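PDB 4LHP: FG41 Malonate Semialdehyde Decarboxylase from Coryneform bacterium, which belongs to the tautomerase superfamily of small enzymes, with beta-alpha-beta architecture and three copies of the chain in the assembly. Local coordinates for residues S9-E14 / S64-H69; A87-L92 / V102-T107; A35-Q40 / W114-G119. All coordinates share one frame; numbering follows the deposited sequence.

Overall arrangement
Contacts 1 and 2 belong to neighbouring strands, 66-73 and 102-109, of one mixed sheet. Their centres are about 13 Å apart and they touch through two probable hydrogen bonds, His-69 NE2 to Thr-107 OG1 and Ile-68 N to Phe-103 O, each 2.7 Å. Contact 3, on the same sheet through strand 39-45, touches neither: its nearest atoms are about 7 Å from contact 1 and 6 Å from contact 2, its centre about 23 and 21 Å from theirs. Near it lies a phosphate ion, probably from the crystallisation liquor, about 3 Å from the side chain of Asp-37. Contacts 1 and 2 touch the second subunit, contact 2 also the third through Thr-107, and contact 3 the third.

Contact 1. Residues S9-E14 / S64-H69; sequences SDRSRE and SVVIIH
Ser-64 is gripped by two consecutive residues of 9-14, Asp-10 at its hydroxyl and Arg-11 at its carbonyl. In the beta-alpha-beta fold of the tautomerase superfamily, this ties the turn between strand 2-8 and helix 13-31 to the entry of strand 66-73, which runs antiparallel to 2-8. Ser-64 OG donates to Asp-10 OD2 over a short 2.5 Å, meeting the syn side of the carboxylate but 21° out of its plane. Arg-11 NH2 donates to Ser-64 O at 2.8 Å, nearly straight at 163°, on a carbonyl lone pair and close to the guanidinium plane. A water at the edge of the same group accepts from Arg-11 NE at 2.7 Å and donates to Val-65 O at 2.6 Å. Val-66 adds a methyl, its CG2 3.7 Å from Arg-11 NE, the two side chains crossing at about a right angle.

The second shell fixes both groups. Asp-10 OD1 is hydrogen-bonded to Thr-8 OG1, and Arg-11 NH1 donates to Gly-96 O, which limits rotation of the guanidinium. The arginine chain, extended from CG to NE, carries that group across to the strand. Ser-12 N-caps helix 13-31, with OG bonded to Gln-15 N.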
ATOM      1  N   SER A   9     -17.313   4.698   4.899  1.00 26.79           N
ATOM      2  CA  SER A   9     -18.240   5.540   4.148  1.00 24.12           C
ATOM      3  C   SER A   9     -19.297   6.235   5.007  1.00 25.72           C
ATOM      4  O   SER A   9     -19.938   7.182   4.552  1.00 21.43           O
ATOM      5  CB  SER A   9     -18.921   4.724   3.042  1.00 29.70           C
ATOM      6  OG  SER A   9     -19.470   3.516   3.541  1.00 30.07           O
ATOM      7  N   ASP A  10     -19.481   5.772   6.240  1.00 23.92           N
ATOM      8  CA  ASP A  10     -20.434   6.408   7.149  1.00 27.87           C
ATOM      9  C   ASP A  10     -19.964   7.802   7.563  1.00 23.25           C
ATOM     10  O   ASP A  10     -20.761   8.616   8.028  1.00 24.39           O
ATOM     11  CB  ASP A  10     -20.665   5.544   8.390  1.00 20.62           C
ATOM     12  CG  ASP A  10     -19.382   5.221   9.122  1.00 25.53           C
ATOM     13  OD1 ASP A  10     -18.581   4.423   8.591  1.00 30.03           O
ATOM     14  OD2 ASP A  10     -19.180   5.756  10.231  1.00 24.73           O
ATOM     15  N   ARG A  11     -18.672   8.072   7.400  1.00 20.27           N
ATOM     16  CA  ARG A  11     -18.132   9.394   7.699  1.00 26.38           C
ATOM     17  C   ARG A  11     -18.405  10.338   6.536  1.00 28.57           C
ATOM     18  O   ARG A  11     -18.252   9.966   5.372  1.00 28.51           O
ATOM     19  CB  ARG A  11     -16.630   9.318   7.984  1.00 23.79           C
ATOM     20  CG  ARG A  11     -16.286   8.563   9.258  1.00 22.13           C
ATOM     21  CD  ARG A  11     -14.826   8.741   9.645  1.00 20.69           C
ATOM     22  NE  ARG A  11     -14.483   7.982  10.846  1.00 17.88           N
ATOM     23  CZ  ARG A  11     -14.635   8.423  12.092  1.00 21.51           C
ATOM     24  NH1 ARG A  11     -15.130   9.631  12.331  1.00 24.33           N
ATOM     25  NH2 ARG A  11     -14.292   7.647  13.109  1.00 23.10           N
ATOM     26  N   SER A  12     -18.815  11.561   6.856  1.00 24.95           N
ATOM     27  CA  SER A  12     -19.177  12.532   5.834  1.00 32.29           C
ATOM     28  C   SER A  12     -17.983  12.861   4.948  1.00 34.09           C
ATOM     29  O   SER A  12     -16.841  12.871   5.410  1.00 27.83           O
ATOM     30  CB  SER A  12     -19.696  13.816   6.482  1.00 30.21           C
ATOM     31  OG  SER A  12     -18.642  14.534   7.099  1.00 28.81           O
ATOM     32  N   ARG A  13     -18.253  13.123   3.674  1.00 30.30           N
ATOM     33  CA  ARG A  13     -17.224  13.597   2.760  1.00 35.54           C
ATOM     34  C   ARG A  13     -16.477  14.758   3.405  1.00 27.71           C
ATOM     35  O   ARG A  13     -15.254  14.860   3.301  1.00 25.07           O
ATOM     36  CB  ARG A  13     -17.832  14.024   1.423  1.00 20.00           C
ATOM     37  N   GLU A  14     -17.223  15.628   4.080  1.00 21.10           N
ATOM     38  CA  GLU A  14     -16.642  16.778   4.764  1.00 21.51           C
ATOM     39  C   GLU A  14     -15.666  16.334   5.847  1.00 27.23           C
ATOM     40  O   GLU A  14     -14.545  16.837   5.928  1.00 23.61           O
ATOM     41  CB  GLU A  14     -17.741  17.652   5.370  1.00 20.00           C
ATOM     42  N   SER A  64     -16.297   2.704  12.694  1.00 18.80           N
ATOM     43  CA  SER A  64     -15.741   3.797  11.905  1.00 16.50           C
ATOM     44  C   SER A  64     -14.232   3.938  12.112  1.00 20.56           C
ATOM     45  O   SER A  64     -13.751   4.940  12.636  1.00 20.13           O
ATOM     46  CB  SER A  64     -16.455   5.112  12.234  1.00 25.04           C
ATOM     47  OG  SER A  64     -17.865   4.950  12.209  1.00 27.12           O
ATOM     48  N   VAL A  65     -13.496   2.920  11.677  1.00 18.75           N
ATOM     49  CA  VAL A  65     -12.047   2.876  11.827  1.00 13.36           C
ATOM     50  C   VAL A  65     -11.363   3.796  10.820  1.00 14.24           C
ATOM     51  O   VAL A  65     -11.860   3.995   9.714  1.00 17.10           O
ATOM     52  CB  VAL A  65     -11.543   1.428  11.638  1.00 15.64           C
ATOM     53  CG1 VAL A  65     -10.026   1.367  11.523  1.00 19.34           C
ATOM     54  CG2 VAL A  65     -12.030   0.552  12.785  1.00 18.94           C
ATOM     55  N   VAL A  66     -10.232   4.372  11.222  1.00 16.56           N
ATOM     56  CA  VAL A  66      -9.409   5.177  10.328  1.00 13.89           C
ATOM     57  C   VAL A  66      -7.970   4.675  10.371  1.00 17.00           C
ATOM     58  O   VAL A  66      -7.295   4.773  11.395  1.00 13.95           O
ATOM     59  CB  VAL A  66      -9.447   6.667  10.709  1.00 21.89           C
ATOM     60  CG1 VAL A  66      -8.466   7.463   9.856  1.00 19.72           C
ATOM     61  CG2 VAL A  66     -10.864   7.208  10.571  1.00 21.89           C
ATOM     62  N   ILE A  67      -7.514   4.131   9.248  1.00 16.89           N
ATOM     63  CA  ILE A  67      -6.182   3.547   9.151  1.00 15.10           C
ATOM     64  C   ILE A  67      -5.275   4.442   8.317  1.00 13.08           C
ATOM     65  O   ILE A  67      -5.566   4.731   7.157  1.00 18.28           O
ATOM     66  CB  ILE A  67      -6.246   2.134   8.537  1.00 15.58           C
ATOM     67  CG1 ILE A  67      -6.938   1.182   9.516  1.00 18.44           C
ATOM     68  CG2 ILE A  67      -4.852   1.624   8.201  1.00 12.09           C
ATOM     69  CD1 ILE A  67      -7.200  -0.195   8.964  1.00 18.27           C
ATOM     70  N   ILE A  68      -4.177   4.881   8.926  1.00 18.82           N
ATOM     71  CA  ILE A  68      -3.227   5.781   8.280  1.00 19.12           C
ATOM     72  C   ILE A  68      -1.927   5.048   7.993  1.00 15.74           C
ATOM     73  O   ILE A  68      -1.216   4.655   8.914  1.00 15.87           O
ATOM     74  CB  ILE A  68      -2.893   6.988   9.182  1.00 19.91           C
ATOM     75  CG1 ILE A  68      -4.174   7.639   9.708  1.00 20.89           C
ATOM     76  CG2 ILE A  68      -2.029   8.000   8.428  1.00 15.86           C
ATOM     77  CD1 ILE A  68      -5.099   8.105   8.617  1.00 26.14           C
ATOM     78  N   HIS A  69      -1.619   4.864   6.715  1.00 18.13           N
ATOM     79  CA  HIS A  69      -0.378   4.210   6.323  1.00 13.34           C
ATOM     80  C   HIS A  69       0.568   5.251   5.742  1.00 16.81           C
ATOM     81  O   HIS A  69       0.357   5.752   4.639  1.00 15.28           O
ATOM     82  CB  HIS A  69      -0.647   3.094   5.312  1.00 15.87           C
ATOM     83  CG  HIS A  69       0.441   2.067   5.244  1.00 16.61           C
ATOM     84  ND1 HIS A  69       0.231   0.784   4.786  1.00 12.47           N
ATOM     85  CD2 HIS A  69       1.752   2.136   5.577  1.00 13.84           C
ATOM     86  CE1 HIS A  69       1.364   0.107   4.841  1.00 15.64           C
ATOM     87  NE2 HIS A  69       2.303   0.905   5.316  1.00 18.25           N
TER
HETATM   88  O   HOH W   1     -13.831   5.717   9.547  1.00 18.76           O

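Contact 2. Residues A87-L92 / V102-T107; sequences AITESL and VFIAIT
Ile-88, Thr-89 and Leu-92 on one side of helix 78-92 pack on Val-102 and Ile-104 of strand 102-109, the helix-on-sheet contact of the beta-alpha-beta unit 66-73, 78-92, 102-109. The segment axes approach to 9.7 Å and run nearly antiparallel, at 153°.

The apolar contacts fall into two groups. The isoleucines meet tip to tip: CD1 of Ile-104 lies 3.7 Å from Ile-88 CG2 and 4.0 Å from Ile-88 CD1. The extended chain of Ile-104 (chi2 175°) is what projects that methyl from the strand toward the helix. Val-102, two residues before Ile-104 on the strand, meets Thr-89 and Leu-92; its CG2 touches both Thr-89 CG2 (3.8 Å) and Leu-92 CD1 (3.9 Å). Thr-89 and Val-102 lie alongside one another, pointing opposite ways. Ile-88 and Leu-92 also pack on helix 13-31, Ile-104 on Ile-68 of the neighbouring strand, and Thr-89 on Gly-119 of the second subunit.

The hydroxyls of Thr-89 and Ser-91 bond to carbonyls of their own helix. Thr-89 spends its OG1 on Phe-85 O, turning its methyl to Val-102 with CG2 anti to the backbone N. Ser-91 OG, with a further weak bond to Ala-22 O, donates to Ile-88 O at 2.9 Å, tilted 26° from the carbonyl plane.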
ATOM      1  N   ALA A  87       0.603  13.272  17.719  1.00 28.40           N
ATOM      2  CA  ALA A  87       0.111  14.519  17.144  1.00 29.80           C
ATOM      3  C   ALA A  87      -1.086  14.238  16.245  1.00 32.56           C
ATOM      4  O   ALA A  87      -2.097  14.939  16.297  1.00 22.72           O
ATOM      5  CB  ALA A  87       1.210  15.216  16.364  1.00 24.76           C
ATOM      6  N   ILE A  88      -0.960  13.204  15.421  1.00 23.60           N
ATOM      7  CA  ILE A  88      -2.034  12.801  14.525  1.00 28.97           C
ATOM      8  C   ILE A  88      -3.307  12.480  15.299  1.00 20.90           C
ATOM      9  O   ILE A  88      -4.376  13.003  14.992  1.00 26.03           O
ATOM     10  CB  ILE A  88      -1.624  11.573  13.687  1.00 25.35           C
ATOM     11  CG1 ILE A  88      -0.623  11.989  12.607  1.00 19.59           C
ATOM     12  CG2 ILE A  88      -2.848  10.924  13.048  1.00 19.01           C
ATOM     13  CD1 ILE A  88       0.034  10.823  11.894  1.00 20.41           C
ATOM     14  N   THR A  89      -3.192  11.626  16.309  1.00 22.10           N
ATOM     15  CA  THR A  89      -4.367  11.154  17.035  1.00 28.41           C
ATOM     16  C   THR A  89      -4.995  12.272  17.859  1.00 24.69           C
ATOM     17  O   THR A  89      -6.218  12.321  18.012  1.00 26.20           O
ATOM     18  CB  THR A  89      -4.026   9.950  17.937  1.00 23.20           C
ATOM     19  OG1 THR A  89      -3.174   9.044  17.225  1.00 23.56           O
ATOM     20  CG2 THR A  89      -5.289   9.215  18.351  1.00 29.85           C
ATOM     21  N   GLU A  90      -4.167  13.176  18.374  1.00 28.90           N
ATOM     22  CA  GLU A  90      -4.682  14.297  19.150  1.00 30.34           C
ATOM     23  C   GLU A  90      -5.422  15.296  18.260  1.00 34.05           C
ATOM     24  O   GLU A  90      -6.375  15.944  18.703  1.00 30.78           O
ATOM     25  CB  GLU A  90      -3.560  14.991  19.922  1.00 31.54           C
ATOM     26  CG  GLU A  90      -3.011  14.169  21.052  1.00 38.17           C
ATOM     27  CD  GLU A  90      -1.961  14.927  21.834  1.00 43.74           C
ATOM     28  OE1 GLU A  90      -1.905  16.171  21.697  1.00 45.78           O
ATOM     29  OE2 GLU A  90      -1.183  14.287  22.576  1.00 43.75           O
ATOM     30  N   SER A  91      -4.990  15.412  17.007  1.00 29.14           N
ATOM     31  CA  SER A  91      -5.613  16.348  16.073  1.00 28.03           C
ATOM     32  C   SER A  91      -6.933  15.806  15.530  1.00 29.51           C
ATOM     33  O   SER A  91      -7.785  16.566  15.067  1.00 27.82           O
ATOM     34  CB  SER A  91      -4.664  16.679  14.912  1.00 32.91           C
ATOM     35  OG  SER A  91      -4.676  15.685  13.897  1.00 27.04           O
ATOM     36  N   LEU A  92      -7.093  14.488  15.582  1.00 22.82           N
ATOM     37  CA  LEU A  92      -8.282  13.837  15.051  1.00 24.74           C
ATOM     38  C   LEU A  92      -9.444  13.831  16.049  1.00 28.68           C
ATOM     39  O   LEU A  92     -10.603  13.699  15.656  1.00 26.90           O
ATOM     40  CB  LEU A  92      -7.961  12.396  14.646  1.00 28.62           C
ATOM     41  CG  LEU A  92      -7.088  12.148  13.412  1.00 21.59           C
ATOM     42  CD1 LEU A  92      -7.051  10.655  13.106  1.00 23.74           C
ATOM     43  CD2 LEU A  92      -7.581  12.927  12.204  1.00 20.87           C
ATOM     44  N   VAL A 102      -8.229   4.932  15.732  1.00 18.45           N
ATOM     45  CA  VAL A 102      -7.087   5.277  14.897  1.00 14.61           C
ATOM     46  C   VAL A 102      -6.074   4.141  14.876  1.00 17.42           C
ATOM     47  O   VAL A 102      -5.816   3.500  15.894  1.00 21.55           O
ATOM     48  CB  VAL A 102      -6.385   6.553  15.397  1.00 17.56           C
ATOM     49  CG1 VAL A 102      -5.311   6.986  14.410  1.00 16.20           C
ATOM     50  CG2 VAL A 102      -7.396   7.665  15.607  1.00 29.34           C
ATOM     51  N   PHE A 103      -5.508   3.898  13.701  1.00 13.23           N
ATOM     52  CA  PHE A 103      -4.449   2.913  13.537  1.00 16.98           C
ATOM     53  C   PHE A 103      -3.461   3.465  12.520  1.00 18.26           C
ATOM     54  O   PHE A 103      -3.846   3.834  11.411  1.00 14.35           O
ATOM     55  CB  PHE A 103      -5.028   1.578  13.066  1.00 16.24           C
ATOM     56  CG  PHE A 103      -3.996   0.508  12.850  1.00 17.05           C
ATOM     57  CD1 PHE A 103      -3.746  -0.440  13.829  1.00 14.63           C
ATOM     58  CD2 PHE A 103      -3.278   0.449  11.666  1.00 20.18           C
ATOM     59  CE1 PHE A 103      -2.800  -1.429  13.631  1.00 19.64           C
ATOM     60  CE2 PHE A 103      -2.329  -0.538  11.463  1.00 19.70           C
ATOM     61  CZ  PHE A 103      -2.089  -1.475  12.449  1.00 17.76           C
ATOM     62  N   ILE A 104      -2.191   3.536  12.905  1.00 17.30           N
ATOM     63  CA  ILE A 104      -1.179   4.168  12.068  1.00 12.42           C
ATOM     64  C   ILE A 104      -0.004   3.230  11.818  1.00 16.35           C
ATOM     65  O   ILE A 104       0.500   2.591  12.742  1.00 16.70           O
ATOM     66  CB  ILE A 104      -0.650   5.465  12.714  1.00 16.78           C
ATOM     67  CG1 ILE A 104      -1.814   6.384  13.092  1.00 17.43           C
ATOM     68  CG2 ILE A 104       0.312   6.175  11.770  1.00 13.04           C
ATOM     69  CD1 ILE A 104      -1.396   7.626  13.845  1.00 22.81           C
ATOM     70  N   ALA A 105       0.430   3.154  10.565  1.00 13.86           N
ATOM     71  CA  ALA A 105       1.573   2.327  10.196  1.00 13.18           C
ATOM     72  C   ALA A 105       2.560   3.134   9.363  1.00 14.55           C
ATOM     73  O   ALA A 105       2.160   3.973   8.559  1.00 13.37           O
ATOM     74  CB  ALA A 105       1.112   1.108   9.422  1.00 16.29           C
ATOM     75  N   ILE A 106       3.848   2.876   9.560  1.00 12.57           N
ATOM     76  CA  ILE A 106       4.894   3.553   8.804  1.00 13.97           C
ATOM     77  C   ILE A 106       5.709   2.547   7.998  1.00 15.09           C
ATOM     78  O   ILE A 106       6.132   1.518   8.519  1.00 14.73           O
ATOM     79  CB  ILE A 106       5.838   4.346   9.733  1.00 11.46           C
ATOM     80  CG1 ILE A 106       5.046   5.395  10.522  1.00 14.58           C
ATOM     81  CG2 ILE A 106       6.949   5.006   8.926  1.00 25.29           C
ATOM     82  CD1 ILE A 106       5.911   6.402  11.261  1.00 17.89           C
ATOM     83  N   THR A 107       5.919   2.851   6.720  1.00 21.91           N
ATOM     84  CA  THR A 107       6.722   2.005   5.844  1.00 13.27           C
ATOM     85  C   THR A 107       7.744   2.881   5.125  1.00 17.00           C
ATOM     86  O   THR A 107       7.389   3.894   4.524  1.00 21.12           O
ATOM     87  CB  THR A 107       5.846   1.264   4.816  1.00 16.37           C
ATOM     88  OG1 THR A 107       4.933   0.396   5.499  1.00 13.65           O
ATOM     89  CG2 THR A 107       6.706   0.440   3.868  1.00 18.34           C
TER

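Contact 3. Residues A35-Q40 / W114-G119; sequences ARDRFQ and WSFGFG
Asp-37 OD1 is buried against the edge of the Phe-116 ring and has no hydrogen-bonding partner anywhere in the model. It lies 4.0 Å from Phe-116 CE1, near the ring plane, with the carboxylate turned 57° from that plane and the two side chains crossing at about a right angle. The ring of Phe-39 also presents its edge: OD1 is in that plane, 3.1 Å from Phe-39 CE1. The oxygen thus faces two ring edges, whose weakly positive C-H groups probably offer it some electrostatic compensation. The carboxylate swings toward the rings because CG is anti to the backbone N (chi1 -169°), and Asp-37 itself is the centre of an inverse gamma turn.

The rings meet obliquely, planes at 62° and centroids 5.5 Å apart. Phe-39 CZ comes to 3.6 Å from Phe-116 CD1, and Phe-39 CE1 lies 3.7 Å from Phe-116 CE1, so one C-C bond of each ring faces the other.

In the tautomerase fold this junction joins the start of strand 39-45 to the segment after short strand 114-115, and both strands extend the sheet by antiparallel ladders to the third subunit. The ring of Phe-103 of that subunit meets that of Phe-39 and lies edge-to-face with Phe-116, completing an aromatic cluster across the interface. Asp-37 also packs on Pro-1, the amino-terminal proline that is the hallmark of this superfamily, and its side chain is about 3 Å from a bound phosphate ion, probably from the crystallisation liquor but consistent with a pocket here.

Beside the turn, Arg-38 grips Gln-40 OE1 side-on. NE at 3.0 Å and NH2 at 3.1 Å both donate to it from the same face of the amide, while NH2 also forms a salt bridge with Asp-21.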
ATOM      1  N   ALA A  35       5.282  22.716   3.461  1.00 22.83           N
ATOM      2  CA  ALA A  35       3.856  22.842   3.725  1.00 21.71           C
ATOM      3  C   ALA A  35       3.044  22.215   2.602  1.00 20.70           C
ATOM      4  O   ALA A  35       1.946  21.713   2.829  1.00 21.46           O
ATOM      5  CB  ALA A  35       3.480  24.303   3.900  1.00 32.52           C
ATOM      6  N   ARG A  36       3.594  22.239   1.392  1.00 19.03           N
ATOM      7  CA  ARG A  36       2.905  21.694   0.230  1.00 19.18           C
ATOM      8  C   ARG A  36       3.393  20.293  -0.123  1.00 22.75           C
ATOM      9  O   ARG A  36       3.113  19.791  -1.209  1.00 17.44           O
ATOM     10  CB  ARG A  36       3.076  22.624  -0.968  1.00 22.91           C
ATOM     11  CG  ARG A  36       2.485  24.002  -0.741  1.00 28.68           C
ATOM     12  CD  ARG A  36       2.519  24.845  -2.003  1.00 28.92           C
ATOM     13  NE  ARG A  36       1.699  24.270  -3.064  1.00 18.40           N
ATOM     14  CZ  ARG A  36       0.369  24.229  -3.050  1.00 31.98           C
ATOM     15  NH1 ARG A  36      -0.311  24.725  -2.024  1.00 29.25           N
ATOM     16  NH2 ARG A  36      -0.288  23.684  -4.064  1.00 23.38           N
ATOM     17  N   ASP A  37       4.119  19.663   0.795  1.00 17.88           N
ATOM     18  CA  ASP A  37       4.515  18.273   0.618  1.00 17.57           C
ATOM     19  C   ASP A  37       3.342  17.391   1.026  1.00 20.58           C
ATOM     20  O   ASP A  37       3.440  16.597   1.963  1.00 13.75           O
ATOM     21  CB  ASP A  37       5.752  17.948   1.460  1.00 20.92           C
ATOM     22  CG  ASP A  37       6.354  16.597   1.119  1.00 27.01           C
ATOM     23  OD1 ASP A  37       5.851  15.944   0.183  1.00 22.79           O
ATOM     24  OD2 ASP A  37       7.335  16.191   1.778  1.00 27.70           O
ATOM     25  N   ARG A  38       2.228  17.551   0.316  1.00 20.81           N
ATOM     26  CA  ARG A  38       0.995  16.850   0.647  1.00 18.09           C
ATOM     27  C   ARG A  38       0.643  15.839  -0.432  1.00 16.24           C
ATOM     28  O   ARG A  38       0.373  16.198  -1.578  1.00 18.88           O
ATOM     29  CB  ARG A  38      -0.163  17.833   0.818  1.00 18.75           C
ATOM     30  CG  ARG A  38      -1.447  17.156   1.260  1.00 20.33           C
ATOM     31  CD  ARG A  38      -2.549  18.147   1.589  1.00 20.97           C
ATOM     32  NE  ARG A  38      -3.636  17.487   2.306  1.00 21.35           N
ATOM     33  CZ  ARG A  38      -4.689  18.108   2.827  1.00 22.88           C
ATOM     34  NH1 ARG A  38      -4.821  19.422   2.714  1.00 24.83           N
ATOM     35  NH2 ARG A  38      -5.615  17.406   3.463  1.00 27.01           N
ATOM     36  N   PHE A  39       0.641  14.571  -0.052  1.00 14.46           N
ATOM     37  CA  PHE A  39       0.346  13.498  -0.984  1.00 18.00           C
ATOM     38  C   PHE A  39      -0.445  12.424  -0.266  1.00 13.86           C
ATOM     39  O   PHE A  39       0.086  11.689   0.566  1.00 16.97           O
ATOM     40  CB  PHE A  39       1.642  12.959  -1.578  1.00 11.32           C
ATOM     41  CG  PHE A  39       2.423  14.003  -2.308  1.00 12.83           C
ATOM     42  CD1 PHE A  39       3.456  14.683  -1.688  1.00 15.94           C
ATOM     43  CD2 PHE A  39       2.090  14.343  -3.606  1.00 16.52           C
ATOM     44  CE1 PHE A  39       4.158  15.662  -2.361  1.00 20.80           C
ATOM     45  CE2 PHE A  39       2.785  15.317  -4.280  1.00 16.76           C
ATOM     46  CZ  PHE A  39       3.820  15.980  -3.659  1.00 17.12           C
ATOM     47  N   GLN A  40      -1.729  12.353  -0.596  1.00 19.54           N
ATOM     48  CA  GLN A  40      -2.676  11.553   0.161  1.00 17.92           C
ATOM     49  C   GLN A  40      -3.658  10.850  -0.759  1.00 13.58           C
ATOM     50  O   GLN A  40      -4.099  11.414  -1.759  1.00 20.13           O
ATOM     51  CB  GLN A  40      -3.461  12.449   1.121  1.00 17.14           C
ATOM     52  CG  GLN A  40      -2.604  13.210   2.115  1.00 16.57           C
ATOM     53  CD  GLN A  40      -3.439  14.008   3.099  1.00 19.21           C
ATOM     54  OE1 GLN A  40      -4.430  14.634   2.723  1.00 17.54           O
ATOM     55  NE2 GLN A  40      -3.049  13.982   4.368  1.00 21.26           N
ATOM     56  N   TRP A 114      11.572   8.428  -5.113  1.00 16.60           N
ATOM     57  CA  TRP A 114      10.473   9.366  -5.304  1.00 13.56           C
ATOM     58  C   TRP A 114      10.606  10.183  -6.578  1.00 14.86           C
ATOM     59  O   TRP A 114      11.668  10.735  -6.870  1.00 11.95           O
ATOM     60  CB  TRP A 114      10.385  10.327  -4.118  1.00 14.70           C
ATOM     61  CG  TRP A 114      10.221   9.649  -2.797  1.00 18.48           C
ATOM     62  CD1 TRP A 114      11.215   9.196  -1.980  1.00 13.84           C
ATOM     63  CD2 TRP A 114       8.988   9.352  -2.132  1.00 16.02           C
ATOM     64  NE1 TRP A 114      10.677   8.632  -0.849  1.00 19.15           N
ATOM     65  CE2 TRP A 114       9.311   8.716  -0.918  1.00 20.22           C
ATOM     66  CE3 TRP A 114       7.642   9.560  -2.446  1.00 13.76           C
ATOM     67  CZ2 TRP A 114       8.339   8.287  -0.018  1.00 14.86           C
ATOM     68  CZ3 TRP A 114       6.679   9.133  -1.550  1.00 18.86           C
ATOM     69  CH2 TRP A 114       7.033   8.504  -0.351  1.00 15.88           C
ATOM     70  N   SER A 115       9.512  10.252  -7.329  1.00 13.83           N
ATOM     71  CA  SER A 115       9.370  11.232  -8.394  1.00 11.77           C
ATOM     72  C   SER A 115       8.099  12.033  -8.144  1.00 14.19           C
ATOM     73  O   SER A 115       7.005  11.469  -8.061  1.00 12.82           O
ATOM     74  CB  SER A 115       9.310  10.560  -9.764  1.00 10.58           C
ATOM     75  OG  SER A 115       9.010  11.513 -10.771  1.00 14.46           O
ATOM     76  N   PHE A 116       8.250  13.346  -8.017  1.00 16.62           N
ATOM     77  CA  PHE A 116       7.122  14.221  -7.731  1.00 12.35           C
ATOM     78  C   PHE A 116       6.445  14.681  -9.016  1.00 19.79           C
ATOM     79  O   PHE A 116       5.431  15.379  -8.979  1.00 14.39           O
ATOM     80  CB  PHE A 116       7.590  15.425  -6.914  1.00 18.54           C
ATOM     81  CG  PHE A 116       8.067  15.069  -5.536  1.00 12.24           C
ATOM     82  CD1 PHE A 116       7.235  15.220  -4.440  1.00 17.83           C
ATOM     83  CD2 PHE A 116       9.342  14.571  -5.336  1.00 14.83           C
ATOM     84  CE1 PHE A 116       7.667  14.889  -3.173  1.00 14.94           C
ATOM     85  CE2 PHE A 116       9.780  14.239  -4.071  1.00 17.14           C
ATOM     86  CZ  PHE A 116       8.941  14.395  -2.988  1.00 21.71           C
ATOM     87  N   GLY A 117       7.010  14.286 -10.153  1.00 17.79           N
ATOM     88  CA  GLY A 117       6.427  14.612 -11.441  1.00 17.57           C
ATOM     89  C   GLY A 117       7.462  14.848 -12.524  1.00 14.24           C
ATOM     90  O   GLY A 117       8.665  14.882 -12.260  1.00 11.99           O
ATOM     91  N   PHE A 118       6.980  14.987 -13.756  1.00 13.31           N
ATOM     92  CA  PHE A 118       7.819  15.354 -14.891  1.00 18.99           C
ATOM     93  C   PHE A 118       8.927  14.337 -15.178  1.00 22.53           C
ATOM     94  O   PHE A 118       9.837  14.615 -15.959  1.00 15.26           O
ATOM     95  CB  PHE A 118       8.412  16.752 -14.677  1.00 18.76           C
ATOM     96  CG  PHE A 118       7.374  17.823 -14.473  1.00 17.48           C
ATOM     97  CD1 PHE A 118       7.162  18.377 -13.221  1.00 17.08           C
ATOM     98  CD2 PHE A 118       6.600  18.266 -15.533  1.00 17.29           C
ATOM     99  CE1 PHE A 118       6.204  19.358 -13.034  1.00 18.71           C
ATOM    100  CE2 PHE A 118       5.640  19.245 -15.350  1.00 20.39           C
ATOM    101  CZ  PHE A 118       5.442  19.791 -14.100  1.00 16.97           C
ATOM    102  N   GLY A 119       8.844  13.164 -14.556  1.00 17.79           N
ATOM    103  CA  GLY A 119       9.763  12.076 -14.847  1.00 17.43           C
ATOM    104  C   GLY A 119      11.097  12.206 -14.137  1.00 17.70           C
ATOM    105  O   GLY A 119      12.055  11.501 -14.460  1.00 16.09           O
TER